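PDB 3HC1: metal-dependent phosphohydrolase, HDOD domain-containing from Geobacter sulfurreducens, which is of unknown function but binds two iron(III) ions in an all-helical HD-type fold and may act as a metal-dependent phosphohydrolase. Local coordinates for residues P71-A76 / L91-E96; D24-V29 / E156-F161; E135-L140 / K282-E287. All coordinates share one frame; numbering follows the deposited sequence.

Contact 1: residues P71-A76 / L91-E96. With GOL (glycerol), chain H.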
ATOM      1  N   PRO A  71      19.658  -0.615   3.995  1.00 36.84           N
ATOM      2  CA  PRO A  71      19.916   0.518   4.915  1.00 36.91           C
ATOM      3  C   PRO A  71      18.688   0.920   5.733  1.00 37.35           C
ATOM      4  O   PRO A  71      18.790   1.129   6.943  1.00 36.49           O
ATOM      5  CB  PRO A  71      20.333   1.658   3.980  1.00 37.57           C
ATOM      6  CG  PRO A  71      20.730   1.006   2.673  1.00 39.80           C
ATOM      7  CD  PRO A  71      20.236  -0.408   2.651  1.00 35.63           C
ATOM      8  N   LEU A  72      17.534   1.000   5.061  1.00 35.32           N
ATOM      9  CA  LEU A  72      16.278   1.451   5.678  1.00 34.56           C
ATOM     10  C   LEU A  72      15.893   0.629   6.912  1.00 33.26           C
ATOM     11  O   LEU A  72      15.313   1.162   7.877  1.00 35.23           O
ATOM     12  CB  LEU A  72      15.141   1.424   4.630  1.00 31.94           C
ATOM     13  CG  LEU A  72      13.708   1.815   5.056  1.00 36.46           C
ATOM     14  CD1 LEU A  72      13.608   3.287   5.457  1.00 36.49           C
ATOM     15  CD2 LEU A  72      12.699   1.502   3.919  1.00 29.56           C
ATOM     16  N   TYR A  73      16.185  -0.666   6.874  1.00 31.64           N
ATOM     17  CA  TYR A  73      15.858  -1.554   7.986  1.00 32.71           C
ATOM     18  C   TYR A  73      17.014  -1.682   8.980  1.00 36.36           C
ATOM     19  O   TYR A  73      16.791  -1.606  10.193  1.00 34.52           O
ATOM     20  CB  TYR A  73      15.399  -2.939   7.480  1.00 33.36           C
ATOM     21  CG  TYR A  73      13.979  -2.871   6.977  1.00 34.47           C
ATOM     22  CD1 TYR A  73      13.701  -2.471   5.665  1.00 27.68           C
ATOM     23  CD2 TYR A  73      12.912  -3.114   7.832  1.00 36.21           C
ATOM     24  CE1 TYR A  73      12.385  -2.356   5.200  1.00 30.08           C
ATOM     25  CE2 TYR A  73      11.590  -3.016   7.380  1.00 32.49           C
ATOM     26  CZ  TYR A  73      11.331  -2.645   6.069  1.00 30.77           C
ATOM     27  OH  TYR A  73      10.024  -2.524   5.654  1.00 26.55           O
ATOM     28  N   SER A  74      18.227  -1.844   8.451  1.00 35.87           N
ATOM     29  CA  SER A  74      19.399  -2.264   9.246  1.00 37.19           C
ATOM     30  C   SER A  74      20.283  -1.147   9.685  1.00 38.00           C
ATOM     31  O   SER A  74      20.959  -1.271  10.708  1.00 41.04           O
ATOM     32  CB  SER A  74      20.323  -3.123   8.404  1.00 34.23           C
ATOM     33  OG  SER A  74      19.888  -4.434   8.357  1.00 40.54           O
ATOM     34  N   ALA A  75      20.361  -0.105   8.863  1.00 36.74           N
ATOM     35  CA  ALA A  75      21.396   0.881   8.991  1.00 38.55           C
ATOM     36  C   ALA A  75      22.678   0.159   8.610  1.00 38.37           C
ATOM     37  O   ALA A  75      22.653  -0.723   7.734  1.00 38.49           O
ATOM     38  CB  ALA A  75      21.452   1.442  10.444  1.00 40.25           C
ATOM     39  N   ALA A  76      23.778   0.483   9.297  1.00 37.25           N
ATOM     40  CA  ALA A  76      25.102  -0.051   8.966  1.00 35.79           C
ATOM     41  C   ALA A  76      25.404  -1.442   9.535  1.00 35.07           C
ATOM     42  O   ALA A  76      26.470  -1.979   9.281  1.00 35.50           O
ATOM     43  CB  ALA A  76      26.196   0.956   9.411  1.00 36.04           C
ATOM     44  N   LEU A  91      10.090  -7.603  16.631  1.00 25.64           N
ATOM     45  CA  LEU A  91       8.845  -8.257  16.217  1.00 27.22           C
ATOM     46  C   LEU A  91       8.125  -7.478  15.112  1.00 26.67           C
ATOM     47  O   LEU A  91       7.754  -8.056  14.095  1.00 24.64           O
ATOM     48  CB  LEU A  91       7.919  -8.447  17.431  1.00 27.99           C
ATOM     49  CG  LEU A  91       6.482  -8.970  17.281  1.00 27.67           C
ATOM     50  CD1 LEU A  91       6.456 -10.398  16.738  1.00 29.87           C
ATOM     51  CD2 LEU A  91       5.747  -8.858  18.607  1.00 30.11           C
ATOM     52  N   ASP A  92       7.955  -6.170  15.295  1.00 26.08           N
ATOM     53  CA  ASP A  92       7.204  -5.386  14.306  1.00 26.25           C
ATOM     54  C   ASP A  92       7.888  -5.277  12.933  1.00 23.65           C
ATOM     55  O   ASP A  92       7.250  -5.553  11.893  1.00 20.87           O
ATOM     56  CB  ASP A  92       6.848  -4.001  14.865  1.00 27.92           C
ATOM     57  CG  ASP A  92       5.898  -4.071  16.042  1.00 32.80           C
ATOM     58  OD1 ASP A  92       5.376  -5.166  16.355  1.00 37.10           O
ATOM     59  OD2 ASP A  92       5.681  -3.022  16.668  1.00 43.42           O
ATOM     60  N   LEU A  93       9.162  -4.888  12.902  1.00 21.09           N
ATOM     61  CA  LEU A  93       9.875  -4.822  11.631  1.00 20.34           C
ATOM     62  C   LEU A  93      10.016  -6.219  10.984  1.00 22.45           C
ATOM     63  O   LEU A  93      10.017  -6.340   9.746  1.00 19.57           O
ATOM     64  CB  LEU A  93      11.213  -4.112  11.761  1.00 22.46           C
ATOM     65  CG  LEU A  93      11.151  -2.600  12.044  1.00 22.86           C
ATOM     66  CD1 LEU A  93      12.516  -2.023  12.472  1.00 18.80           C
ATOM     67  CD2 LEU A  93      10.603  -1.840  10.851  1.00 24.51           C
ATOM     68  N   LEU A  94      10.111  -7.280  11.792  1.00 20.65           N
ATOM     69  CA  LEU A  94      10.130  -8.616  11.198  1.00 20.77           C
ATOM     70  C   LEU A  94       8.777  -8.981  10.505  1.00 20.27           C
ATOM     71  O   LEU A  94       8.801  -9.494   9.393  1.00 21.49           O
ATOM     72  CB  LEU A  94      10.533  -9.694  12.189  1.00 19.96           C
ATOM     73  CG  LEU A  94      10.728 -11.126  11.647  1.00 17.46           C
ATOM     74  CD1 LEU A  94      11.846 -11.178  10.645  1.00 23.82           C
ATOM     75  CD2 LEU A  94      10.981 -12.096  12.808  1.00 21.57           C
ATOM     76  N   ARG A  95       7.653  -8.764  11.183  1.00 18.11           N
ATOM     77  CA  ARG A  95       6.303  -8.927  10.591  1.00 22.57           C
ATOM     78  C   ARG A  95       6.211  -8.115   9.296  1.00 21.03           C
ATOM     79  O   ARG A  95       5.710  -8.586   8.285  1.00 21.95           O
ATOM     80  CB  ARG A  95       5.197  -8.457  11.545  1.00 21.39           C
ATOM     81  CG  ARG A  95       4.813  -9.388  12.755  1.00 29.28           C
ATOM     82  CD  ARG A  95       4.105  -8.528  13.847  1.00 27.83           C
ATOM     83  NE  ARG A  95       3.320  -9.312  14.782  1.00 35.65           N
ATOM     84  CZ  ARG A  95       2.863  -8.889  15.966  1.00 29.53           C
ATOM     85  NH1 ARG A  95       3.093  -7.652  16.412  1.00 41.85           N
ATOM     86  NH2 ARG A  95       2.176  -9.727  16.736  1.00 40.81           N
ATOM     87  N   GLU A  96       6.697  -6.881   9.346  1.00 21.86           N
ATOM     88  CA  GLU A  96       6.687  -5.995   8.196  1.00 19.20           C
ATOM     89  C   GLU A  96       7.503  -6.527   7.055  1.00 18.06           C
ATOM     90  O   GLU A  96       7.071  -6.491   5.926  1.00 19.80           O
ATOM     91  CB  GLU A  96       7.263  -4.630   8.569  1.00 20.89           C
ATOM     92  CG  GLU A  96       7.069  -3.595   7.512  1.00 18.91           C
ATOM     93  CD  GLU A  96       7.498  -2.217   7.959  1.00 19.03           C
ATOM     94  OE1 GLU A  96       6.868  -1.665   8.897  1.00 24.78           O
ATOM     95  OE2 GLU A  96       8.451  -1.674   7.352  1.00 21.77           O
TER
HETATM   96  C1  GOL H 311      10.841   1.701   9.979  1.00 55.51           C
HETATM   97  O1  GOL H 311       9.482   1.750   9.712  1.00 51.92           O
HETATM   98  C2  GOL H 311      11.543   1.357   8.678  1.00 53.83           C
HETATM   99  O2  GOL H 311      12.754   0.728   9.069  1.00 59.13           O
HETATM  100  C3  GOL H 311      10.697   0.415   7.813  1.00 41.81           C
HETATM  101  O3  GOL H 311       9.707   1.041   7.002  1.00 45.51           O

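Contact 2: residues D24-V29 / E156-F161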
ATOM      1  N   ASP A  24     -12.239 -16.630 -13.744  1.00 33.01           N
ATOM      2  CA  ASP A  24     -12.334 -17.994 -13.278  1.00 31.05           C
ATOM      3  C   ASP A  24     -11.420 -18.192 -12.070  1.00 31.91           C
ATOM      4  O   ASP A  24     -11.922 -18.407 -10.992  1.00 36.88           O
ATOM      5  CB  ASP A  24     -12.064 -18.979 -14.422  1.00 31.37           C
ATOM      6  CG  ASP A  24     -12.460 -20.405 -14.071  1.00 29.63           C
ATOM      7  OD1 ASP A  24     -13.498 -20.610 -13.414  1.00 36.82           O
ATOM      8  OD2 ASP A  24     -11.712 -21.316 -14.435  1.00 43.01           O
ATOM      9  N   GLU A  25     -10.102 -18.085 -12.229  0.50 32.05           N
ATOM     10  CA  GLU A  25      -9.179 -18.218 -11.080  0.50 32.05           C
ATOM     11  C   GLU A  25      -8.662 -16.868 -10.523  0.50 31.37           C
ATOM     12  O   GLU A  25      -7.811 -16.221 -11.126  0.50 28.71           O
ATOM     13  CB  GLU A  25      -7.999 -19.129 -11.428  0.50 33.06           C
ATOM     14  CG  GLU A  25      -8.347 -20.608 -11.580  0.50 36.42           C
ATOM     15  CD  GLU A  25      -9.193 -21.163 -10.450  0.50 35.67           C
ATOM     16  OE1 GLU A  25      -8.740 -21.163  -9.281  0.50 39.60           O
ATOM     17  OE2 GLU A  25     -10.309 -21.604 -10.746  0.50 21.77           O
ATOM     18  N   LEU A  26      -9.110 -16.522  -9.320  1.00 31.98           N
ATOM     19  CA  LEU A  26      -8.863 -15.219  -8.720  1.00 32.39           C
ATOM     20  C   LEU A  26      -7.541 -15.257  -8.006  1.00 32.47           C
ATOM     21  O   LEU A  26      -7.218 -16.282  -7.422  1.00 31.60           O
ATOM     22  CB  LEU A  26      -9.921 -14.942  -7.666  1.00 32.22           C
ATOM     23  CG  LEU A  26     -11.335 -14.736  -8.156  1.00 27.68           C
ATOM     24  CD1 LEU A  26     -12.237 -14.646  -6.922  1.00 34.61           C
ATOM     25  CD2 LEU A  26     -11.389 -13.479  -8.935  1.00 30.74           C
ATOM     26  N   PRO A  27      -6.830 -14.113  -7.942  1.00 30.97           N
ATOM     27  CA  PRO A  27      -5.591 -14.168  -7.184  1.00 33.49           C
ATOM     28  C   PRO A  27      -5.800 -14.492  -5.702  1.00 33.65           C
ATOM     29  O   PRO A  27      -6.857 -14.174  -5.103  1.00 30.17           O
ATOM     30  CB  PRO A  27      -5.006 -12.766  -7.360  1.00 31.19           C
ATOM     31  CG  PRO A  27      -6.178 -11.889  -7.590  1.00 32.67           C
ATOM     32  CD  PRO A  27      -7.185 -12.739  -8.321  1.00 30.38           C
ATOM     33  N   THR A  28      -4.772 -15.084  -5.117  1.00 36.84           N
ATOM     34  CA  THR A  28      -4.749 -15.429  -3.703  0.50 37.61           C
ATOM     35  C   THR A  28      -3.559 -14.737  -3.033  1.00 38.63           C
ATOM     36  O   THR A  28      -2.613 -14.341  -3.713  1.00 39.86           O
ATOM     37  CB  THR A  28      -4.624 -16.950  -3.517  0.50 37.55           C
ATOM     38  OG1 THR A  28      -4.719 -17.266  -2.127  0.50 37.91           O
ATOM     39  CG2 THR A  28      -3.299 -17.469  -4.075  0.50 38.05           C
ATOM     40  N   VAL A  29      -3.619 -14.602  -1.710  1.00 37.78           N
ATOM     41  CA  VAL A  29      -2.460 -14.196  -0.915  1.00 38.66           C
ATOM     42  C   VAL A  29      -2.106 -15.348   0.047  1.00 36.98           C
ATOM     43  O   VAL A  29      -3.014 -16.006   0.587  1.00 36.34           O
ATOM     44  CB  VAL A  29      -2.741 -12.876  -0.132  1.00 39.79           C
ATOM     45  CG1 VAL A  29      -2.769 -11.684  -1.094  1.00 37.03           C
ATOM     46  CG2 VAL A  29      -4.053 -12.951   0.630  1.00 39.41           C
ATOM     47  N   GLU A 156      -6.012  -2.633  -8.671  1.00 14.64           N
ATOM     48  CA  GLU A 156      -5.342  -2.367  -9.970  1.00 17.79           C
ATOM     49  C   GLU A 156      -4.503  -3.557 -10.345  1.00 15.82           C
ATOM     50  O   GLU A 156      -4.381  -3.875 -11.522  1.00 16.94           O
ATOM     51  CB  GLU A 156      -4.410  -1.142  -9.948  1.00 15.53           C
ATOM     52  CG  GLU A 156      -5.023   0.172  -9.725  1.00 31.65           C
ATOM     53  CD  GLU A 156      -5.778   0.706 -10.938  1.00 32.04           C
ATOM     54  OE1 GLU A 156      -6.628  -0.022 -11.456  1.00 34.79           O
ATOM     55  OE2 GLU A 156      -5.513   1.852 -11.347  1.00 36.57           O
ATOM     56  N   VAL A 157      -3.936  -4.235  -9.350  1.00 19.01           N
ATOM     57  CA  VAL A 157      -3.216  -5.448  -9.589  1.00 18.51           C
ATOM     58  C   VAL A 157      -4.162  -6.470 -10.165  1.00 20.05           C
ATOM     59  O   VAL A 157      -3.867  -7.115 -11.157  1.00 17.42           O
ATOM     60  CB  VAL A 157      -2.519  -6.017  -8.317  1.00 18.53           C
ATOM     61  CG1 VAL A 157      -1.938  -7.403  -8.614  1.00 17.74           C
ATOM     62  CG2 VAL A 157      -1.406  -5.075  -7.904  1.00 16.55           C
ATOM     63  N   PHE A 158      -5.337  -6.582  -9.570  1.00 20.05           N
ATOM     64  CA  PHE A 158      -6.329  -7.500 -10.087  1.00 18.25           C
ATOM     65  C   PHE A 158      -6.758  -7.192 -11.500  1.00 17.56           C
ATOM     66  O   PHE A 158      -6.811  -8.086 -12.326  1.00 17.55           O
ATOM     67  CB  PHE A 158      -7.575  -7.501  -9.194  1.00 23.17           C
ATOM     68  CG  PHE A 158      -8.671  -8.339  -9.738  1.00 23.00           C
ATOM     69  CD1 PHE A 158      -8.653  -9.700  -9.533  1.00 30.01           C
ATOM     70  CD2 PHE A 158      -9.679  -7.783 -10.515  1.00 21.76           C
ATOM     71  CE1 PHE A 158      -9.656 -10.487 -10.053  1.00 31.31           C
ATOM     72  CE2 PHE A 158     -10.666  -8.579 -11.029  1.00 23.73           C
ATOM     73  CZ  PHE A 158     -10.643  -9.921 -10.803  1.00 26.45           C
ATOM     74  N   ILE A 159      -7.134  -5.937 -11.774  1.00 15.50           N
ATOM     75  CA  ILE A 159      -7.635  -5.598 -13.085  1.00 16.57           C
ATOM     76  C   ILE A 159      -6.513  -5.800 -14.135  1.00 17.60           C
ATOM     77  O   ILE A 159      -6.788  -6.288 -15.245  1.00 18.77           O
ATOM     78  CB  ILE A 159      -8.159  -4.164 -13.143  1.00 17.42           C
ATOM     79  CG1 ILE A 159      -9.323  -3.976 -12.151  1.00 19.20           C
ATOM     80  CG2 ILE A 159      -8.588  -3.745 -14.544  1.00 21.59           C
ATOM     81  CD1 ILE A 159      -9.747  -2.542 -12.061  1.00 18.87           C
ATOM     82  N   ASN A 160      -5.290  -5.384 -13.769  1.00 13.89           N
ATOM     83  CA  ASN A 160      -4.109  -5.429 -14.669  1.00 14.42           C
ATOM     84  C   ASN A 160      -3.795  -6.870 -15.081  1.00 14.77           C
ATOM     85  O   ASN A 160      -3.573  -7.150 -16.253  1.00 15.89           O
ATOM     86  CB  ASN A 160      -2.880  -4.769 -14.018  1.00 13.64           C
ATOM     87  CG  ASN A 160      -1.682  -4.665 -14.985  1.00 15.69           C
ATOM     88  OD1 ASN A 160      -1.830  -4.311 -16.175  1.00 17.18           O
ATOM     89  ND2 ASN A 160      -0.512  -4.968 -14.483  1.00 13.35           N
ATOM     90  N   PHE A 161      -3.820  -7.781 -14.119  1.00 16.44           N
ATOM     91  CA  PHE A 161      -3.386  -9.165 -14.354  1.00 16.93           C
ATOM     92  C   PHE A 161      -4.554 -10.052 -14.803  1.00 19.81           C
ATOM     93  O   PHE A 161      -4.349 -11.038 -15.517  1.00 21.54           O
ATOM     94  CB  PHE A 161      -2.757  -9.791 -13.112  1.00 16.56           C
ATOM     95  CG  PHE A 161      -1.353  -9.340 -12.792  1.00 16.83           C
ATOM     96  CD1 PHE A 161      -0.527  -8.706 -13.744  1.00 15.84           C
ATOM     97  CD2 PHE A 161      -0.830  -9.624 -11.527  1.00 17.75           C
ATOM     98  CE1 PHE A 161       0.745  -8.355 -13.437  1.00 18.20           C
ATOM     99  CE2 PHE A 161       0.478  -9.270 -11.211  1.00 17.61           C
ATOM    100  CZ  PHE A 161       1.261  -8.636 -12.174  1.00 19.86           C
TER

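Contact 3: residues E135-L140 / K282-E287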
ATOM      1  N   GLU A 135       4.560   7.393  11.970  1.00 21.70           N
ATOM      2  CA  GLU A 135       5.620   7.671  12.930  1.00 24.06           C
ATOM      3  C   GLU A 135       5.680   9.141  13.343  1.00 22.39           C
ATOM      4  O   GLU A 135       5.703   9.447  14.542  1.00 23.14           O
ATOM      5  CB  GLU A 135       6.968   7.154  12.385  1.00 22.29           C
ATOM      6  CG  GLU A 135       6.962   5.613  12.243  1.00 28.75           C
ATOM      7  CD  GLU A 135       8.150   5.042  11.467  1.00 32.68           C
ATOM      8  OE1 GLU A 135       8.776   5.752  10.657  1.00 41.59           O
ATOM      9  OE2 GLU A 135       8.445   3.855  11.686  1.00 35.52           O
ATOM     10  N   ARG A 136       5.639  10.059  12.375  1.00 20.82           N
ATOM     11  CA  ARG A 136       5.749  11.485  12.692  1.00 22.41           C
ATOM     12  C   ARG A 136       4.546  12.072  13.406  1.00 23.86           C
ATOM     13  O   ARG A 136       4.652  13.129  14.044  1.00 22.17           O
ATOM     14  CB  ARG A 136       6.012  12.339  11.433  1.00 23.55           C
ATOM     15  CG  ARG A 136       7.292  12.035  10.719  1.00 21.70           C
ATOM     16  CD  ARG A 136       8.541  12.316  11.526  1.00 27.99           C
ATOM     17  NE  ARG A 136       9.685  11.858  10.750  1.00 32.57           N
ATOM     18  CZ  ARG A 136      10.166  10.617  10.727  1.00 39.99           C
ATOM     19  NH1 ARG A 136       9.667   9.661  11.505  1.00 45.04           N
ATOM     20  NH2 ARG A 136      11.177  10.330   9.915  1.00 35.67           N
ATOM     21  N   THR A 137       3.404  11.408  13.327  1.00 19.75           N
ATOM     22  CA  THR A 137       2.192  11.926  13.941  1.00 20.90           C
ATOM     23  C   THR A 137       1.879  11.161  15.225  1.00 23.68           C
ATOM     24  O   THR A 137       0.844  11.386  15.843  1.00 28.26           O
ATOM     25  CB  THR A 137       1.018  11.866  12.939  1.00 17.63           C
ATOM     26  OG1 THR A 137       0.767  10.498  12.545  1.00 22.45           O
ATOM     27  CG2 THR A 137       1.293  12.762  11.701  1.00 20.53           C
ATOM     28  N   GLY A 138       2.755  10.230  15.593  1.00 25.21           N
ATOM     29  CA  GLY A 138       2.633   9.455  16.840  1.00 26.08           C
ATOM     30  C   GLY A 138       1.601   8.343  16.821  1.00 26.72           C
ATOM     31  O   GLY A 138       1.126   7.911  17.891  1.00 25.06           O
ATOM     32  N   PHE A 139       1.257   7.848  15.629  1.00 23.16           N
ATOM     33  CA  PHE A 139       0.270   6.781  15.524  1.00 22.72           C
ATOM     34  C   PHE A 139       0.894   5.507  16.129  1.00 22.93           C
ATOM     35  O   PHE A 139       2.025   5.150  15.823  1.00 25.67           O
ATOM     36  CB  PHE A 139      -0.170   6.577  14.064  1.00 20.41           C
ATOM     37  CG  PHE A 139      -1.272   5.609  13.909  1.00 15.77           C
ATOM     38  CD1 PHE A 139      -2.577   5.986  14.161  1.00 28.13           C
ATOM     39  CD2 PHE A 139      -1.025   4.297  13.555  1.00 17.22           C
ATOM     40  CE1 PHE A 139      -3.616   5.068  14.029  1.00 21.88           C
ATOM     41  CE2 PHE A 139      -2.059   3.375  13.439  1.00 19.62           C
ATOM     42  CZ  PHE A 139      -3.357   3.767  13.671  1.00 23.55           C
ATOM     43  N   LEU A 140       0.183   4.868  17.050  1.00 25.15           N
ATOM     44  CA  LEU A 140       0.758   3.783  17.878  1.00 25.87           C
ATOM     45  C   LEU A 140       1.183   2.443  17.203  1.00 26.58           C
ATOM     46  O   LEU A 140       2.105   1.742  17.672  1.00 26.41           O
ATOM     47  CB  LEU A 140      -0.185   3.499  19.083  1.00 28.05           C
ATOM     48  CG  LEU A 140      -0.065   4.540  20.213  1.00 33.13           C
ATOM     49  CD1 LEU A 140      -0.859   4.134  21.504  1.00 33.62           C
ATOM     50  CD2 LEU A 140       1.402   4.801  20.577  1.00 34.10           C
ATOM     51  N   LYS A 282       3.686  21.003   7.703  1.00 22.95           N
ATOM     52  CA  LYS A 282       4.677  21.726   6.881  1.00 22.78           C
ATOM     53  C   LYS A 282       6.060  21.065   6.936  1.00 23.46           C
ATOM     54  O   LYS A 282       6.691  20.826   5.908  1.00 23.32           O
ATOM     55  CB  LYS A 282       4.802  23.194   7.310  1.00 25.96           C
ATOM     56  CG  LYS A 282       3.554  24.047   7.029  1.00 28.60           C
ATOM     57  CD  LYS A 282       3.796  25.530   7.365  1.00 31.10           C
ATOM     58  CE  LYS A 282       3.835  25.795   8.900  1.00 46.39           C
ATOM     59  NZ  LYS A 282       4.748  26.930   9.361  1.00 42.34           N
ATOM     60  N   LEU A 283       6.527  20.745   8.132  1.00 24.31           N
ATOM     61  CA  LEU A 283       7.846  20.096   8.290  1.00 22.89           C
ATOM     62  C   LEU A 283       7.844  18.650   7.783  1.00 21.05           C
ATOM     63  O   LEU A 283       8.845  18.188   7.241  1.00 20.45           O
ATOM     64  CB  LEU A 283       8.299  20.143   9.740  1.00 22.19           C
ATOM     65  CG  LEU A 283       8.441  21.581  10.270  1.00 28.90           C
ATOM     66  CD1 LEU A 283       8.736  21.581  11.794  1.00 22.04           C
ATOM     67  CD2 LEU A 283       9.499  22.389   9.486  1.00 24.33           C
ATOM     68  N   ILE A 284       6.727  17.946   7.947  1.00 20.14           N
ATOM     69  CA  ILE A 284       6.607  16.588   7.403  1.00 17.79           C
ATOM     70  C   ILE A 284       6.672  16.597   5.869  1.00 17.54           C
ATOM     71  O   ILE A 284       7.395  15.810   5.295  1.00 14.95           O
ATOM     72  CB  ILE A 284       5.320  15.836   7.843  1.00 18.68           C
ATOM     73  CG1 ILE A 284       5.226  15.732   9.381  1.00 21.04           C
ATOM     74  CG2 ILE A 284       5.253  14.400   7.188  1.00 11.00           C
ATOM     75  CD1 ILE A 284       3.879  15.257   9.877  1.00 19.81           C
ATOM     76  N   VAL A 285       5.908  17.466   5.210  1.00 17.35           N
ATOM     77  CA  VAL A 285       5.979  17.560   3.762  1.00 16.46           C
ATOM     78  C   VAL A 285       7.412  17.908   3.337  1.00 18.00           C
ATOM     79  O   VAL A 285       7.960  17.297   2.424  1.00 16.32           O
ATOM     80  CB  VAL A 285       4.996  18.583   3.182  1.00 16.91           C
ATOM     81  CG1 VAL A 285       5.286  18.777   1.642  1.00 16.75           C
ATOM     82  CG2 VAL A 285       3.595  18.109   3.389  1.00 13.29           C
ATOM     83  N   ALA A 286       8.027  18.871   4.040  1.00 16.01           N
ATOM     84  CA  ALA A 286       9.398  19.253   3.742  1.00 18.23           C
ATOM     85  C   ALA A 286      10.365  18.105   3.844  1.00 17.40           C
ATOM     86  O   ALA A 286      11.239  17.929   2.927  1.00 19.26           O
ATOM     87  CB  ALA A 286       9.855  20.423   4.584  1.00 16.06           C
ATOM     88  N   GLU A 287      10.216  17.311   4.906  1.00 18.37           N
ATOM     89  CA  GLU A 287      11.051  16.111   5.104  1.00 16.38           C
ATOM     90  C   GLU A 287      10.896  15.089   3.982  1.00 19.26           C
ATOM     91  O   GLU A 287      11.888  14.517   3.480  1.00 19.37           O
ATOM     92  CB  GLU A 287      10.742  15.441   6.451  1.00 17.98           C
ATOM     93  CG  GLU A 287      11.619  14.239   6.709  1.00 28.77           C
ATOM     94  CD  GLU A 287      11.225  13.445   7.934  1.00 32.20           C
ATOM     95  OE1 GLU A 287      10.350  13.883   8.723  1.00 26.54           O
ATOM     96  OE2 GLU A 287      11.840  12.388   8.127  1.00 29.09           O
TER

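Contact 1: residues P71-A76 / L91-E96
E96 OE2 is gripped from two directions, by the phenol of Y73 and by a bound glycerol. The bond from Y73 OH to E96 OE2 is very short at 2.5 Å, and it meets the tyrosine at the ring edge, near the ring plane, while the carboxylate plane stands 78° to the ring. Glycerol O3 adds a weak hydrogen bond to the same E96 OE2 at 3.0 Å. The glutamate reaches across because CG lies anti to its backbone N (chi1 -170°) and the chain beyond is extended. Beside this polar end, L93 CD2 comes obliquely to the ring at Y73 CE2, 3.8 Å away. Glycerol C3 lies over one ring face, 3.6 Å from Y73 CE2, and glycerol O2 donates to the carbonyl L72 O at 2.9 Å. The molecule, probably from the crystallisation liquor, thus bridges helix 71-74 and helix 82-108. K131 of helix 116-136 adds a third element: its NZ forms a salt bridge with E96 OE1 and also bonds the glycerol, and Y146 of helix 142-150 packs on both Y73 and E96. With the lysine on one oxygen and the phenol on the other, E96 is probably held as a carboxylate, its charge balanced by K131 and stabilised by the phenol's hydrogen bond, and the short helix 71-74 is tied to the long helix by a buried acid.

Contact 2: residues D24-V29 / E156-F161
F158 reaches from helix 154-162 to the extended loop D24-V29 and touches two consecutive residues there, P27 and L26. The tight part is the rim of its ring. P27 CD lies 3.6 Å from F158 CD1, at the edge and near the ring plane, and P27 CG follows at 3.8 Å from the same F158 CD1. The two side chains cross at about a right angle, and it is the CG-CD side of the proline that meets the phenylalanine edge. L26 approaches obliquely, with a single methyl, CD2, 3.6 Å from F158 CE1. The phenylalanine gets there because its CG is anti to the backbone N (chi1 175°), which swings the ring out from the helix to the loop.

Helix 154-162 starts directly after the H152-D153 pair that gives the HD family its name, and F158 sits about one turn into it; its side chain is about 7 Å from that of the iron ligand H193 and about 12 Å from an iron(III) ion. F158 is thus near the metal-bearing helices without being a ligand. V196 of helix 193-203, V23 and the nearly parallel ring of F162 also pack on F158, which is buried.

The loop side is looser. L26 and P27 are both partly exposed, no hydrogen bond joins the two segments, and a glycerol, probably from the crystallisation liquor, lies about 4 Å from the P27 side chain. Polar fixing comes from elsewhere: P27 O accepts a hydrogen bond from W204 NE1, and L26 also touches R203.

Contact 3: residues E135-L140 / K282-E287
The guanidinium of R136 and the carboxylate of E287 face each other edge to edge, their planes 18° apart. R136 offers NE and NH2 along one side, each to its own carboxylate oxygen. R136 NE donates to E287 OE1 at 2.9 Å, and R136 NH2 donates to E287 OE2 at 2.8 Å, the straighter of the two with an N-H...O angle of 165°. Both oxygens accept through their syn lone pairs, so the pair is flat and bidentate. The chains themselves cross at about a right angle: the arginine chain turns between CB and CG (chi2 -64°), whereas E287 comes out extended from helix 281-302. Beneath the ion pair lies an apolar layer, in which I284 CD1 approaches R136 CB at 3.9 Å and T137 CG2 at 4.0 Å. The T137 methyl can join it because its hydroxyl is turned back to the helix, bonded to the carbonyl O of I133.

Helix 116-136 ends here in a Schellman motif, with G138 carrying the positive phi, and F139 then packs on M233 of helix 229-243. The contact clips this helix end to the start of the C-terminal helix, away from the iron site. Two bonds in the plane of the guanidinium restrict the rotation of both charged groups and probably favour both being ionised; at this partly exposed edge they complement the greasy layer, where buried I284 meets T137.

How the contacts relate
Contacts 1, 2 and 3 join different parts of one all-helical chain. Contact 1 lies wholly between the two segments of contact 2 in sequence, and closes before contact 3 opens; contacts 2 and 3 alternate along the chain. In space, contacts 1 and 3 are neighbours, with centres 19 Å apart and nearest atoms about 6 Å, on the consecutive helices 82-108 and 116-136. The glycerol of contact 1 bonds E135, in the 135-140 segment. The centre of contact 2 is about 29 Å from that of contact 1 and about 34 Å from that of contact 3, across the chain's centre from the latter. It alone adjoins the iron-bearing HD core; contact 3 ties the end of helix 116-136 to the C-terminal helix 281-302.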